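Local coordinates for protein HMG-CoA Lyase (PDB 1YDO) that belongs to the HMGL-like family and is built on a TIM-barrel fold, at residues 140-145 with 161-166. Sequence-based numbering, arbitrary orientation.
Sequences AYLSTV and RLSEAL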
loop_
_atom_site.group_PDB
_atom_site.type_symbol
_atom_site.label_atom_id
_atom_site.label_comp_id
_atom_site.label_asym_id
_atom_site.label_seq_id
_atom_site.Cartn_x
_atom_site.Cartn_y
_atom_site.Cartn_z
ATOM N N ALA A 140 0.244 -16.112 20.850
ATOM C CA ALA A 140 -1.199 -16.072 20.641
ATOM C C ALA A 140 -1.574 -15.208 19.437
ATOM O O ALA A 140 -0.968 -14.167 19.177
ATOM C CB ALA A 140 -1.900 -15.557 21.902
ATOM N N TYR A 141 -2.596 -15.656 18.719
ATOM C CA TYR A 141 -3.089 -14.980 17.537
ATOM C C TYR A 141 -4.501 -14.496 17.785
ATOM O O TYR A 141 -5.452 -15.238 17.563
ATOM C CB TYR A 141 -3.114 -15.960 16.373
ATOM C CG TYR A 141 -2.102 -15.679 15.301
ATOM C CD1 TYR A 141 -2.138 -14.483 14.597
ATOM C CD2 TYR A 141 -1.113 -16.615 14.981
ATOM C CE1 TYR A 141 -1.223 -14.218 13.607
ATOM C CE2 TYR A 141 -0.186 -16.362 13.984
ATOM C CZ TYR A 141 -0.251 -15.160 13.304
ATOM O OH TYR A 141 0.647 -14.876 12.313
ATOM N N LEU A 142 -4.654 -13.267 18.251
ATOM C CA LEU A 142 -5.992 -12.745 18.496
ATOM C C LEU A 142 -6.485 -12.125 17.185
ATOM O O LEU A 142 -5.883 -11.190 16.670
ATOM C CB LEU A 142 -5.927 -11.691 19.593
ATOM C CG LEU A 142 -7.145 -11.602 20.502
ATOM C CD1 LEU A 142 -6.985 -10.400 21.418
ATOM C CD2 LEU A 142 -8.410 -11.477 19.683
ATOM N N SER A 143 -7.576 -12.638 16.636
ATOM C CA SER A 143 -8.051 -12.097 15.382
ATOM C C SER A 143 -9.258 -11.207 15.555
ATOM O O SER A 143 -9.813 -11.099 16.648
ATOM C CB SER A 143 -8.382 -13.211 14.397
ATOM O OG SER A 143 -9.416 -14.024 14.890
ATOM N N THR A 144 -9.638 -10.561 14.455
ATOM C CA THR A 144 -10.770 -9.651 14.382
ATOM C C THR A 144 -10.709 -8.540 15.439
ATOM O O THR A 144 -11.737 -8.120 15.968
ATOM C CB THR A 144 -12.101 -10.449 14.472
ATOM O OG1 THR A 144 -13.189 -9.613 14.072
ATOM C CG2 THR A 144 -12.347 -10.940 15.872
ATOM N N VAL A 145 -9.502 -8.043 15.722
ATOM C CA VAL A 145 -9.337 -6.989 16.715
ATOM C C VAL A 145 -9.646 -5.606 16.155
ATOM O O VAL A 145 -9.915 -4.675 16.909
ATOM C CB VAL A 145 -7.907 -6.979 17.307
ATOM C CG1 VAL A 145 -7.575 -8.333 17.876
ATOM C CG2 VAL A 145 -6.906 -6.598 16.259
ATOM N N ARG A 161 -9.676 -6.978 27.542
ATOM C CA ARG A 161 -10.119 -8.079 28.382
ATOM C C ARG A 161 -9.362 -9.349 28.008
ATOM O O ARG A 161 -8.565 -9.867 28.795
ATOM C CB ARG A 161 -11.628 -8.291 28.205
ATOM C CG ARG A 161 -12.274 -9.208 29.236
ATOM C CD ARG A 161 -13.801 -9.226 29.098
ATOM N NE ARG A 161 -14.289 -10.021 27.969
ATOM C CZ ARG A 161 -14.281 -11.356 27.919
ATOM N NH1 ARG A 161 -14.751 -11.982 26.843
ATOM N NH2 ARG A 161 -13.808 -12.071 28.939
ATOM N N LEU A 162 -9.610 -9.835 26.794
ATOM C CA LEU A 162 -8.972 -11.054 26.292
ATOM C C LEU A 162 -7.459 -10.962 26.383
ATOM O O LEU A 162 -6.803 -11.859 26.910
ATOM C CB LEU A 162 -9.384 -11.301 24.839
ATOM C CG LEU A 162 -10.873 -11.567 24.589
ATOM C CD1 LEU A 162 -11.102 -11.714 23.085
ATOM C CD2 LEU A 162 -11.316 -12.833 25.339
ATOM N N SER A 163 -6.906 -9.870 25.871
ATOM C CA SER A 163 -5.470 -9.672 25.909
ATOM C C SER A 163 -4.911 -9.872 27.323
ATOM O O SER A 163 -3.857 -10.472 27.490
ATOM C CB SER A 163 -5.135 -8.276 25.395
ATOM O OG SER A 163 -5.644 -8.097 24.081
ATOM N N GLU A 164 -5.616 -9.374 28.337
ATOM C CA GLU A 164 -5.146 -9.536 29.710
ATOM C C GLU A 164 -5.135 -11.016 30.069
ATOM O O GLU A 164 -4.180 -11.519 30.666
ATOM C CB GLU A 164 -6.022 -8.748 30.704
ATOM C CG GLU A 164 -5.710 -7.234 30.742
ATOM C CD GLU A 164 -5.726 -6.610 32.156
ATOM O OE1 GLU A 164 -5.339 -5.417 32.287
ATOM O OE2 GLU A 164 -6.117 -7.298 33.128
ATOM N N ALA A 165 -6.197 -11.718 29.700
ATOM C CA ALA A 165 -6.255 -13.137 29.979
ATOM C C ALA A 165 -5.093 -13.816 29.257
ATOM O O ALA A 165 -4.284 -14.492 29.880
ATOM C CB ALA A 165 -7.579 -13.716 29.505
ATOM N N LEU A 166 -5.002 -13.620 27.946
ATOM C CA LEU A 166 -3.943 -14.249 27.187
ATOM C C LEU A 166 -2.592 -14.067 27.842
ATOM O O LEU A 166 -1.844 -15.029 28.031
ATOM C CB LEU A 166 -3.895 -13.718 25.755
ATOM C CG LEU A 166 -4.799 -14.404 24.735
ATOM C CD1 LEU A 166 -4.747 -15.910 24.949
ATOM C CD2 LEU A 166 -6.216 -13.905 24.871
#
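L142 reaches from strand 137-143 to helix 156-169 with both methyls: CD1 lies 3.8 Å from OG of S163 and 4.3 Å from CB of L162, so this one carbon meets two successive residues, and CD2 lies near CD1 of L162. Nearer the start of the strand, CB of A140 faces CD1 of L166 at 4.2 Å. Two of the residue pairs are purely apolar and the third sets a methyl against a hydroxyl oxygen; together they bury a modest 177 Å², yet every residue that takes part is buried. OG of S163, besides touching the methyl, is hydrogen-bonded to the V159 carbonyl one turn earlier; chi1 -57°, with OG anti to the carbonyl carbon, places it there, and the bond helps fix its rotation. L162 and L166, one turn apart and joined by the backbone bond from N of L166 to O of L162 (2.7 Å), direct their CB atoms at the strand. A140 and L142 both point at the helix, while Y141 between them starts out away from it, and its ring meets that of H207. The two short segments run nearly antiparallel, at 171°, with their axes 10.5 Å apart, as expected for the returning helix of a beta-alpha-beta unit in a TIM barrel. Backbone bonds hold A140 and L142 to S175 on one flank, and Y141 to V100 and M102 on the other. Strand 137-143 thus lies between parallel strands 97-103 and 174-177; L142 and S163 also both touch L174, and helix 117-133 packs beside helix 156-169 through L121 on A165 and L124 on L166.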